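PDB 4RTB: HydG protein from Carboxydothermus hydrogenoformans, which is a radical SAM enzyme of [FeFe]-hydrogenase maturation, a CO/CN synthase and lyase that works with a [4Fe-4S] cluster and S-adenosylmethionine. Local coordinates for residues 180-185 with 201-206; 100-105 with 149-154; 164-169 with 197-202. All coordinates share one frame; numbering follows the deposited sequence.

Interaction 1 (180-185 with 201-206); sequences RINVNI and IGTYQL. With SAM (S-adenosylmethionine), chain B.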
loop_
_atom_site.group_PDB
_atom_site.type_symbol
_atom_site.label_atom_id
_atom_site.label_comp_id
_atom_site.label_asym_id
_atom_site.label_seq_id
_atom_site.Cartn_x
_atom_site.Cartn_y
_atom_site.Cartn_z
ATOM N N ARG A 180 -14.394 -1.106 -5.917
ATOM C CA ARG A 180 -13.098 -1.062 -6.575
ATOM C C ARG A 180 -12.356 -2.390 -6.492
ATOM O O ARG A 180 -12.209 -2.960 -5.409
ATOM C CB ARG A 180 -12.233 0.043 -5.968
ATOM C CG ARG A 180 -11.017 0.383 -6.804
ATOM C CD ARG A 180 -10.166 1.458 -6.160
ATOM N NE ARG A 180 -9.460 2.243 -7.166
ATOM C CZ ARG A 180 -8.458 3.076 -6.903
ATOM N NH1 ARG A 180 -7.879 3.751 -7.887
ATOM N NH2 ARG A 180 -8.032 3.232 -5.655
ATOM N N ILE A 181 -11.897 -2.881 -7.642
ATOM C CA ILE A 181 -10.969 -4.001 -7.664
ATOM C C ILE A 181 -9.580 -3.514 -8.058
ATOM O O ILE A 181 -9.361 -3.053 -9.179
ATOM C CB ILE A 181 -11.408 -5.117 -8.630
ATOM C CG1 ILE A 181 -12.537 -5.949 -8.022
ATOM C CG2 ILE A 181 -10.245 -6.045 -8.930
ATOM C CD1 ILE A 181 -13.918 -5.452 -8.347
ATOM N N ASN A 182 -8.650 -3.595 -7.112
ATOM C CA ASN A 182 -7.248 -3.326 -7.394
ATOM C C ASN A 182 -6.526 -4.627 -7.687
ATOM O O ASN A 182 -6.982 -5.702 -7.295
ATOM C CB ASN A 182 -6.581 -2.598 -6.229
ATOM C CG ASN A 182 -7.061 -1.171 -6.083
ATOM O OD1 ASN A 182 -7.575 -0.577 -7.030
ATOM N ND2 ASN A 182 -6.890 -0.610 -4.894
ATOM N N VAL A 183 -5.393 -4.530 -8.372
ATOM C CA VAL A 183 -4.737 -5.721 -8.885
ATOM C C VAL A 183 -3.241 -5.752 -8.593
ATOM O O VAL A 183 -2.506 -4.820 -8.924
ATOM C CB VAL A 183 -4.968 -5.847 -10.405
ATOM C CG1 VAL A 183 -3.888 -6.683 -11.053
ATOM C CG2 VAL A 183 -6.345 -6.432 -10.677
ATOM N N ASN A 184 -2.803 -6.835 -7.961
ATOM C CA ASN A 184 -1.385 -7.069 -7.738
ATOM C C ASN A 184 -0.902 -8.273 -8.541
ATOM O O ASN A 184 -0.671 -9.348 -7.993
ATOM C CB ASN A 184 -1.101 -7.273 -6.251
ATOM C CG ASN A 184 0.380 -7.264 -5.941
ATOM O OD1 ASN A 184 0.826 -7.846 -4.953
ATOM N ND2 ASN A 184 1.156 -6.608 -6.795
ATOM N N ILE A 185 -0.757 -8.078 -9.848
ATOM C CA ILE A 185 -0.374 -9.152 -10.759
ATOM C C ILE A 185 1.028 -8.923 -11.320
ATOM O O ILE A 185 1.407 -7.791 -11.612
ATOM C CB ILE A 185 -1.397 -9.281 -11.918
ATOM C CG1 ILE A 185 -2.683 -9.938 -11.413
ATOM C CG2 ILE A 185 -0.836 -10.081 -13.081
ATOM C CD1 ILE A 185 -2.457 -11.252 -10.707
ATOM N N ILE A 201 -10.334 -2.362 -14.002
ATOM C CA ILE A 201 -9.761 -2.410 -12.660
ATOM C C ILE A 201 -9.437 -1.004 -12.174
ATOM O O ILE A 201 -9.281 -0.081 -12.973
ATOM C CB ILE A 201 -8.486 -3.273 -12.609
ATOM C CG1 ILE A 201 -7.461 -2.776 -13.630
ATOM C CG2 ILE A 201 -8.823 -4.733 -12.854
ATOM C CD1 ILE A 201 -6.220 -2.172 -13.008
ATOM N N GLY A 202 -9.339 -0.842 -10.860
ATOM C CA GLY A 202 -9.008 0.449 -10.292
ATOM C C GLY A 202 -7.529 0.751 -10.417
ATOM O O GLY A 202 -7.109 1.521 -11.282
ATOM N N THR A 203 -6.736 0.128 -9.552
ATOM C CA THR A 203 -5.304 0.382 -9.502
ATOM C C THR A 203 -4.510 -0.895 -9.733
ATOM O O THR A 203 -4.837 -1.951 -9.193
ATOM C CB THR A 203 -4.889 0.999 -8.149
ATOM O OG1 THR A 203 -5.634 2.203 -7.922
ATOM C CG2 THR A 203 -3.400 1.318 -8.133
ATOM N N TYR A 204 -3.467 -0.787 -10.545
ATOM C CA TYR A 204 -2.568 -1.903 -10.792
ATOM C C TYR A 204 -1.301 -1.756 -9.957
ATOM O O TYR A 204 -0.498 -0.854 -10.189
ATOM C CB TYR A 204 -2.227 -1.990 -12.278
ATOM C CG TYR A 204 -1.064 -2.900 -12.583
ATOM C CD1 TYR A 204 0.155 -2.382 -13.000
ATOM C CD2 TYR A 204 -1.181 -4.275 -12.443
ATOM C CE1 TYR A 204 1.222 -3.209 -13.275
ATOM C CE2 TYR A 204 -0.119 -5.111 -12.715
ATOM C CZ TYR A 204 1.080 -4.573 -13.131
ATOM O OH TYR A 204 2.142 -5.404 -13.405
ATOM N N GLN A 205 -1.130 -2.642 -8.981
ATOM C CA GLN A 205 0.015 -2.561 -8.080
ATOM C C GLN A 205 1.114 -3.555 -8.434
ATOM O O GLN A 205 0.881 -4.763 -8.493
ATOM C CB GLN A 205 -0.433 -2.779 -6.634
ATOM C CG GLN A 205 -0.912 -1.508 -5.957
ATOM C CD GLN A 205 -1.797 -1.780 -4.760
ATOM O OE1 GLN A 205 -1.697 -2.828 -4.122
ATOM N NE2 GLN A 205 -2.682 -0.835 -4.456
ATOM N N LEU A 206 2.313 -3.033 -8.666
ATOM C CA LEU A 206 3.476 -3.868 -8.936
ATOM C C LEU A 206 4.655 -3.384 -8.101
ATOM O O LEU A 206 5.144 -2.269 -8.289
ATOM C CB LEU A 206 3.822 -3.849 -10.427
ATOM C CG LEU A 206 4.577 -5.056 -10.995
ATOM C CD1 LEU A 206 6.072 -4.985 -10.713
ATOM C CD2 LEU A 206 3.984 -6.353 -10.465
HETATM N N SAM B . 3.178 -12.518 -7.541
HETATM C CA SAM B . 3.168 -11.079 -7.802
HETATM C C SAM B . 4.520 -10.410 -7.586
HETATM O O SAM B . 5.491 -11.024 -7.156
HETATM O OXT SAM B . 4.668 -9.218 -7.845
HETATM C CB SAM B . 2.129 -10.362 -6.941
HETATM C CG SAM B . 1.677 -11.068 -5.663
HETATM S SD SAM B . 2.885 -11.280 -4.332
HETATM C CE SAM B . 2.012 -12.556 -3.420
HETATM C "C5'" SAM B . 2.417 -9.954 -3.199
HETATM C "C4'" SAM B . 3.577 -9.292 -2.459
HETATM O "O4'" SAM B . 3.864 -9.894 -1.207
HETATM C "C3'" SAM B . 4.876 -9.361 -3.246
HETATM O "O3'" SAM B . 4.979 -8.266 -4.123
HETATM C "C2'" SAM B . 5.940 -9.318 -2.170
HETATM O "O2'" SAM B . 6.548 -8.051 -2.131
HETATM C "C1'" SAM B . 5.191 -9.535 -0.866
HETATM N N9 SAM B . 5.875 -10.591 -0.106
HETATM C C8 SAM B . 6.241 -11.822 -0.577
HETATM N N7 SAM B . 6.854 -12.499 0.417
HETATM C C5 SAM B . 6.896 -11.711 1.513
HETATM C C6 SAM B . 7.408 -11.908 2.787
HETATM N N6 SAM B . 7.994 -13.060 3.099
HETATM N N1 SAM B . 7.306 -10.902 3.724
HETATM C C2 SAM B . 6.697 -9.709 3.393
HETATM N N3 SAM B . 6.190 -9.519 2.125
HETATM C C4 SAM B . 6.286 -10.505 1.199
#

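Interaction 2 (100-105 with 149-154); sequences APLYLS and ILLVMG. With SAM (S-adenosylmethionine), chain B.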
loop_
_atom_site.group_PDB
_atom_site.type_symbol
_atom_site.label_atom_id
_atom_site.label_comp_id
_atom_site.label_asym_id
_atom_site.label_seq_id
_atom_site.Cartn_x
_atom_site.Cartn_y
_atom_site.Cartn_z
ATOM N N ALA A 100 -9.484 -5.139 1.669
ATOM C CA ALA A 100 -9.165 -6.529 1.964
ATOM C C ALA A 100 -8.555 -7.204 0.740
ATOM O O ALA A 100 -9.081 -7.090 -0.371
ATOM C CB ALA A 100 -10.404 -7.274 2.425
ATOM N N PRO A 101 -7.428 -7.900 0.938
ATOM C CA PRO A 101 -6.774 -8.628 -0.151
ATOM C C PRO A 101 -7.447 -9.966 -0.424
ATOM O O PRO A 101 -7.685 -10.742 0.500
ATOM C CB PRO A 101 -5.349 -8.826 0.367
ATOM C CG PRO A 101 -5.495 -8.850 1.847
ATOM C CD PRO A 101 -6.639 -7.936 2.183
ATOM N N LEU A 102 -7.767 -10.223 -1.686
ATOM C CA LEU A 102 -8.311 -11.516 -2.068
ATOM C C LEU A 102 -7.270 -12.303 -2.852
ATOM O O LEU A 102 -6.931 -11.961 -3.987
ATOM C CB LEU A 102 -9.596 -11.354 -2.884
ATOM C CG LEU A 102 -10.248 -12.641 -3.395
ATOM C CD1 LEU A 102 -10.296 -13.706 -2.308
ATOM C CD2 LEU A 102 -11.646 -12.350 -3.920
ATOM N N TYR A 103 -6.750 -13.348 -2.222
ATOM C CA TYR A 103 -5.800 -14.234 -2.871
ATOM C C TYR A 103 -6.547 -15.199 -3.780
ATOM O O TYR A 103 -7.347 -16.006 -3.310
ATOM C CB TYR A 103 -4.976 -14.993 -1.830
ATOM C CG TYR A 103 -3.893 -14.150 -1.194
ATOM C CD1 TYR A 103 -4.206 -13.147 -0.286
ATOM C CD2 TYR A 103 -2.557 -14.360 -1.502
ATOM C CE1 TYR A 103 -3.218 -12.369 0.288
ATOM C CE2 TYR A 103 -1.563 -13.593 -0.927
ATOM C CZ TYR A 103 -1.899 -12.601 -0.033
ATOM O OH TYR A 103 -0.910 -11.835 0.541
ATOM N N LEU A 104 -6.299 -15.105 -5.082
ATOM C CA LEU A 104 -6.996 -15.961 -6.034
ATOM C C LEU A 104 -6.240 -17.259 -6.282
ATOM O O LEU A 104 -6.841 -18.282 -6.606
ATOM C CB LEU A 104 -7.224 -15.229 -7.357
ATOM C CG LEU A 104 -8.300 -14.142 -7.357
ATOM C CD1 LEU A 104 -8.479 -13.557 -8.751
ATOM C CD2 LEU A 104 -9.612 -14.699 -6.832
ATOM N N SER A 105 -4.920 -17.218 -6.125
ATOM C CA SER A 105 -4.094 -18.389 -6.381
ATOM C C SER A 105 -2.728 -18.277 -5.715
ATOM O O SER A 105 -2.129 -17.203 -5.684
ATOM C CB SER A 105 -3.927 -18.596 -7.887
ATOM O OG SER A 105 -3.283 -19.825 -8.161
ATOM N N ILE A 149 -11.245 -4.301 -2.760
ATOM C CA ILE A 149 -10.568 -5.592 -2.775
ATOM C C ILE A 149 -9.231 -5.494 -3.512
ATOM O O ILE A 149 -9.109 -4.758 -4.489
ATOM C CB ILE A 149 -11.464 -6.677 -3.428
ATOM C CG1 ILE A 149 -12.784 -6.807 -2.662
ATOM C CG2 ILE A 149 -10.756 -8.020 -3.483
ATOM C CD1 ILE A 149 -13.641 -7.977 -3.107
ATOM N N LEU A 150 -8.226 -6.221 -3.024
ATOM C CA LEU A 150 -6.930 -6.291 -3.698
ATOM C C LEU A 150 -6.650 -7.717 -4.171
ATOM O O LEU A 150 -6.150 -8.542 -3.406
ATOM C CB LEU A 150 -5.810 -5.808 -2.767
ATOM C CG LEU A 150 -4.428 -5.446 -3.333
ATOM C CD1 LEU A 150 -3.383 -6.516 -3.031
ATOM C CD2 LEU A 150 -4.484 -5.155 -4.828
ATOM N N LEU A 151 -6.981 -8.005 -5.429
ATOM C CA LEU A 151 -6.720 -9.322 -6.004
ATOM C C LEU A 151 -5.226 -9.594 -6.104
ATOM O O LEU A 151 -4.479 -8.819 -6.706
ATOM C CB LEU A 151 -7.351 -9.453 -7.390
ATOM C CG LEU A 151 -8.875 -9.410 -7.488
ATOM C CD1 LEU A 151 -9.294 -9.571 -8.935
ATOM C CD2 LEU A 151 -9.506 -10.487 -6.621
ATOM N N VAL A 152 -4.798 -10.706 -5.521
ATOM C CA VAL A 152 -3.386 -11.060 -5.507
ATOM C C VAL A 152 -3.198 -12.520 -5.935
ATOM O O VAL A 152 -3.950 -13.406 -5.515
ATOM C CB VAL A 152 -2.775 -10.806 -4.108
ATOM C CG1 VAL A 152 -3.776 -11.162 -3.026
ATOM C CG2 VAL A 152 -1.468 -11.557 -3.924
ATOM N N MET A 153 -2.207 -12.751 -6.794
ATOM C CA MET A 153 -1.927 -14.082 -7.327
ATOM C C MET A 153 -0.440 -14.375 -7.450
ATOM O O MET A 153 0.383 -13.463 -7.532
ATOM C CB MET A 153 -2.553 -14.251 -8.709
ATOM C CG MET A 153 -4.026 -14.559 -8.726
ATOM S SD MET A 153 -4.690 -14.148 -10.348
ATOM C CE MET A 153 -3.410 -14.828 -11.403
ATOM N N GLY A 154 -0.104 -15.659 -7.486
ATOM C CA GLY A 154 1.222 -16.078 -7.893
ATOM C C GLY A 154 1.324 -15.930 -9.400
ATOM O O GLY A 154 0.305 -15.856 -10.088
HETATM N N SAM B . 3.178 -12.518 -7.541
HETATM C CA SAM B . 3.168 -11.079 -7.802
HETATM C C SAM B . 4.520 -10.410 -7.586
HETATM O O SAM B . 5.491 -11.024 -7.156
HETATM O OXT SAM B . 4.668 -9.218 -7.845
HETATM C CB SAM B . 2.129 -10.362 -6.941
HETATM C CG SAM B . 1.677 -11.068 -5.663
HETATM S SD SAM B . 2.885 -11.280 -4.332
HETATM C CE SAM B . 2.012 -12.556 -3.420
HETATM C "C5'" SAM B . 2.417 -9.954 -3.199
HETATM C "C4'" SAM B . 3.577 -9.292 -2.459
HETATM O "O4'" SAM B . 3.864 -9.894 -1.207
HETATM C "C3'" SAM B . 4.876 -9.361 -3.246
HETATM O "O3'" SAM B . 4.979 -8.266 -4.123
HETATM C "C2'" SAM B . 5.940 -9.318 -2.170
HETATM O "O2'" SAM B . 6.548 -8.051 -2.131
HETATM C "C1'" SAM B . 5.191 -9.535 -0.866
HETATM N N9 SAM B . 5.875 -10.591 -0.106
HETATM C C8 SAM B . 6.241 -11.822 -0.577
HETATM N N7 SAM B . 6.854 -12.499 0.417
HETATM C C5 SAM B . 6.896 -11.711 1.513
HETATM C C6 SAM B . 7.408 -11.908 2.787
HETATM N N6 SAM B . 7.994 -13.060 3.099
HETATM N N1 SAM B . 7.306 -10.902 3.724
HETATM C C2 SAM B . 6.697 -9.709 3.393
HETATM N N3 SAM B . 6.190 -9.519 2.125
HETATM C C4 SAM B . 6.286 -10.505 1.199
#

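Interaction 3 (164-169 with 197-202); sequences YLEEII and KKLKIG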
loop_
_atom_site.group_PDB
_atom_site.type_symbol
_atom_site.label_atom_id
_atom_site.label_comp_id
_atom_site.label_asym_id
_atom_site.label_seq_id
_atom_site.Cartn_x
_atom_site.Cartn_y
_atom_site.Cartn_z
ATOM N N TYR A 164 -8.140 -16.043 -17.004
ATOM C CA TYR A 164 -8.684 -16.277 -15.670
ATOM C C TYR A 164 -9.368 -15.029 -15.098
ATOM O O TYR A 164 -10.533 -15.069 -14.684
ATOM C CB TYR A 164 -7.549 -16.746 -14.756
ATOM C CG TYR A 164 -7.940 -17.133 -13.352
ATOM C CD1 TYR A 164 -7.584 -16.337 -12.270
ATOM C CD2 TYR A 164 -8.636 -18.307 -13.101
ATOM C CE1 TYR A 164 -7.923 -16.690 -10.980
ATOM C CE2 TYR A 164 -8.982 -18.670 -11.812
ATOM C CZ TYR A 164 -8.619 -17.858 -10.755
ATOM O OH TYR A 164 -8.962 -18.209 -9.468
ATOM N N LEU A 165 -8.638 -13.919 -15.099
ATOM C CA LEU A 165 -9.163 -12.650 -14.615
ATOM C C LEU A 165 -10.232 -12.096 -15.550
ATOM O O LEU A 165 -11.172 -11.436 -15.106
ATOM C CB LEU A 165 -8.033 -11.630 -14.452
ATOM C CG LEU A 165 -7.050 -11.878 -13.306
ATOM C CD1 LEU A 165 -5.943 -10.837 -13.311
ATOM C CD2 LEU A 165 -7.781 -11.873 -11.976
ATOM N N GLU A 166 -10.086 -12.368 -16.845
ATOM C CA GLU A 166 -11.052 -11.901 -17.833
ATOM C C GLU A 166 -12.418 -12.515 -17.586
ATOM O O GLU A 166 -13.440 -11.937 -17.957
ATOM C CB GLU A 166 -10.584 -12.219 -19.254
ATOM C CG GLU A 166 -9.853 -11.070 -19.926
ATOM C CD GLU A 166 -9.013 -11.523 -21.103
ATOM O OE1 GLU A 166 -8.921 -12.748 -21.332
ATOM O OE2 GLU A 166 -8.441 -10.656 -21.795
ATOM N N GLU A 167 -12.439 -13.688 -16.962
ATOM C CA GLU A 167 -13.712 -14.284 -16.579
ATOM C C GLU A 167 -14.115 -13.933 -15.147
ATOM O O GLU A 167 -15.303 -13.804 -14.849
ATOM C CB GLU A 167 -13.672 -15.803 -16.748
ATOM C CG GLU A 167 -14.368 -16.291 -18.011
ATOM C CD GLU A 167 -14.969 -17.674 -17.849
ATOM O OE1 GLU A 167 -14.704 -18.324 -16.814
ATOM O OE2 GLU A 167 -15.715 -18.108 -18.754
ATOM N N ILE A 168 -13.136 -13.762 -14.263
ATOM C CA ILE A 168 -13.443 -13.588 -12.844
ATOM C C ILE A 168 -13.809 -12.153 -12.438
ATOM O O ILE A 168 -14.788 -11.945 -11.719
ATOM C CB ILE A 168 -12.269 -14.080 -11.974
ATOM C CG1 ILE A 168 -12.279 -15.610 -11.930
ATOM C CG2 ILE A 168 -12.343 -13.500 -10.566
ATOM C CD1 ILE A 168 -11.508 -16.205 -10.784
ATOM N N ILE A 169 -13.043 -11.170 -12.897
ATOM C CA ILE A 169 -13.257 -9.787 -12.465
ATOM C C ILE A 169 -14.641 -9.216 -12.833
ATOM O O ILE A 169 -15.323 -8.673 -11.955
ATOM C CB ILE A 169 -12.147 -8.856 -13.010
ATOM C CG1 ILE A 169 -10.832 -9.131 -12.278
ATOM C CG2 ILE A 169 -12.539 -7.396 -12.854
ATOM C CD1 ILE A 169 -9.688 -8.259 -12.723
ATOM N N LYS A 197 -6.797 -3.326 -18.945
ATOM C CA LYS A 197 -7.527 -2.061 -18.933
ATOM C C LYS A 197 -8.998 -2.258 -19.314
ATOM O O LYS A 197 -9.863 -1.495 -18.878
ATOM C CB LYS A 197 -6.863 -1.052 -19.877
ATOM C CG LYS A 197 -7.424 0.361 -19.792
ATOM N N LYS A 198 -9.279 -3.286 -20.114
ATOM C CA LYS A 198 -10.649 -3.600 -20.517
ATOM C C LYS A 198 -11.463 -4.204 -19.376
ATOM O O LYS A 198 -12.694 -4.223 -19.424
ATOM C CB LYS A 198 -10.653 -4.562 -21.708
ATOM C CG LYS A 198 -10.202 -3.950 -23.028
ATOM N N LEU A 199 -10.775 -4.708 -18.355
ATOM C CA LEU A 199 -11.439 -5.351 -17.226
ATOM C C LEU A 199 -11.961 -4.333 -16.222
ATOM O O LEU A 199 -12.626 -4.698 -15.249
ATOM C CB LEU A 199 -10.491 -6.327 -16.532
ATOM C CG LEU A 199 -10.051 -7.530 -17.366
ATOM C CD1 LEU A 199 -9.321 -8.546 -16.500
ATOM C CD2 LEU A 199 -11.247 -8.165 -18.055
ATOM N N LYS A 200 -11.647 -3.063 -16.469
ATOM C CA LYS A 200 -12.091 -1.949 -15.634
ATOM C C LYS A 200 -11.616 -2.061 -14.188
ATOM O O LYS A 200 -12.399 -1.873 -13.256
ATOM C CB LYS A 200 -13.617 -1.835 -15.662
ATOM C CG LYS A 200 -14.203 -1.506 -17.020
ATOM C CD LYS A 200 -15.720 -1.478 -16.944
ATOM C CE LYS A 200 -16.350 -1.108 -18.274
ATOM N NZ LYS A 200 -17.838 -1.104 -18.188
ATOM N N ILE A 201 -10.334 -2.362 -14.002
ATOM C CA ILE A 201 -9.761 -2.410 -12.660
ATOM C C ILE A 201 -9.437 -1.004 -12.174
ATOM O O ILE A 201 -9.281 -0.081 -12.973
ATOM C CB ILE A 201 -8.486 -3.273 -12.609
ATOM C CG1 ILE A 201 -7.461 -2.776 -13.630
ATOM C CG2 ILE A 201 -8.823 -4.733 -12.854
ATOM C CD1 ILE A 201 -6.220 -2.172 -13.008
ATOM N N GLY A 202 -9.339 -0.842 -10.860
ATOM C CA GLY A 202 -9.008 0.449 -10.292
ATOM C C GLY A 202 -7.529 0.751 -10.417
ATOM O O GLY A 202 -7.109 1.521 -11.282
#

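Interaction 1 (180-185 with 201-206)
Val183 and Tyr204 pair at a single beta bridge between neighbouring strands of the radical SAM barrel. The two backbones run in similar directions, 40° apart, and helix 190-197 lies between them in the chain. Val183 N donates to Thr203 O at 2.8 Å, and Gln205 N donates back to Val183 O. Towards the start of the strand, Gly202 N adds a bond to Ile181 O at 2.8 Å.

Two asparagine side chains add bonds to backbone atoms. Asn182 OD1 accepts from Thr203 N at 2.7 Å, a bent bond whose donor lies above the carbonyl plane. The same oxygen lies above one face of the Arg180 guanidinium, toward its rim. Asn184 ND2 gives a second bent bond, to Gln205 O. It is modelled very short, so its length carries little weight. With CG anti to the backbone N (chi1 -169°), the Asn184 amide reaches across to Gln205 and also meets the cofactor. Its OD1 lies 3.2 Å from C5' of S-adenosylmethionine.

Val183 makes the apolar part of the contact. Val183 CG2 meets Ile201 CG2 at 3.7 Å, the two side chains crossing at about a right angle. Val183 CG1 lies in the plane of the Tyr204 ring, at its edge, 3.9 Å from CD2. The Tyr204 hydroxyl is hydrogen-bonded to Tyr193 OH, and the two rings meet edge-to-face. Strand 148-153 flanks 180-184 with further backbone bonds. At the cofactor end, Leu206 CD2 lies 3.9 Å from the carboxylate OXT of S-adenosylmethionine.

Interaction 2 (100-105 with 149-154)
Tyr103 and Val152 face each other across two parallel strands of the radical SAM barrel. Strands 95-105 and 148-153 are joined in the chain through helix 131-144. Their axes approach to 4.3 Å with a 29° twist. The backbone bonds alternate regularly: Leu150 N to Ala100 O, Leu102 N to Leu150 O, Val152 N to Leu102 O, and Leu104 N to Val152 O.

The Tyr103 side chain can be followed outward. Its CB lies 4.1 Å from Val152 O and a little farther from Val152 CG1. With CG anti to the carbonyl carbon (chi1 -77°), the ring lies against the valine. CG and CD1 both touch Val152 CG1, CD1 at 3.4 Å. CE2 is nearer to Val152 CG2, at 3.6 Å. As a whole the ring receives CG1 over its centre, only 11° off the ring normal, in a CH-pi contact. At the tip, OH is hydrogen-bonded to OE1 of Gln366, a residue of the S-adenosylmethionine site. Val152 touches both the ring and the S-adenosylmethionine: its CG2 also lies 3.6 Å from CG of the latter.

Pro101, Tyr103, Leu150 and Val152 share this face of the sheet. Leu102, Ile149 and Leu151 point to the other face, where helices 131-144 and 158-175 cover the strands. There Leu102 CB meets Ile149 CG2 at 3.6 Å. Leu102 and Leu151 run alongside each other, and Leu151 CD2 lies against Leu102 CB. Leu104 CB packs on Met153 CG at 3.5 Å.

The end of 149-154 reaches both the iron-sulfur cluster and S-adenosylmethionine. Gly154 touches the cluster, and its N donates to Ser105 O. Met153 O accepts a hydrogen bond of 3.0 Å from the amino N of S-adenosylmethionine.

Interaction 3 (164-169 with 197-202)
Helix 158-175, one of the outer helices of the radical SAM barrel, packs here against the turn at the end of helix 190-197. The turn is a type I beta turn from Lys197 to Lys200. Leu199 is its main apolar contact. Its side chain points at the helix and is met by Leu165, Glu166 and Ile169.

The two methyls of Leu199 divide the work. CD1 rests on the helix backbone, 3.7 Å from Leu165 O, and also touches Leu165 CB at 3.9 Å. CD2 lies 3.7 Å from Glu166 CG, the aliphatic part of that side chain. The polar end of Glu166 is engaged elsewhere, in a salt bridge from OE1 to Arg195 NH1. Glu166 thus meets the turn through CG and Arg195 of helix 190-197 through its carboxylate.

Ile169 crosses Leu199 at about a right angle. Its CG1 is anti to the carbonyl carbon (chi1 -72°) and the chain is extended beyond CG1, which carries CD1 out to the turn. There CD1 meets Leu199 CD1 at 3.8 Å and Ile201 CG2 at 3.6 Å. The other branch, CG2, lies 3.6 Å from Leu199 O.

Between Leu199 and Ile201 the chain changes direction at Lys200. This residue has positive phi (60°) and leaves the helical conformation. Lys200 itself is exposed, while the leucine before it is buried. The seam is small, 220 Å² in all, and apolar. It joins two successive beta-alpha-beta crossovers: the helix of one packs on the loop that leads into the strand of the next, as in an alpha/beta barrel.

In the fold
The three contacts are neighbours in one part of the barrel. Interactions 1 and 2 share adjoining strands, 180-184 and 148-153, with centres 10 Å apart. Asn184 N and Leu151 O, 2.9 Å apart, probably form a hydrogen bond between them, and Ile185 CD1 packs on Met153 CB at 3.6 Å. Both contacts touch S-adenosylmethionine. Interaction 3 lies outside, covering the sheet with helix 158-175. Its Leu165 CD2 reaches Leu104 CD1 of interaction 2 at 3.7 Å, and its Leu165 CD1 reaches Ile185 CG1 of interaction 1 at 3.9 Å. The side chain of Leu165 is about 10 Å from S-adenosylmethionine and about 13 Å from the iron-sulfur cluster.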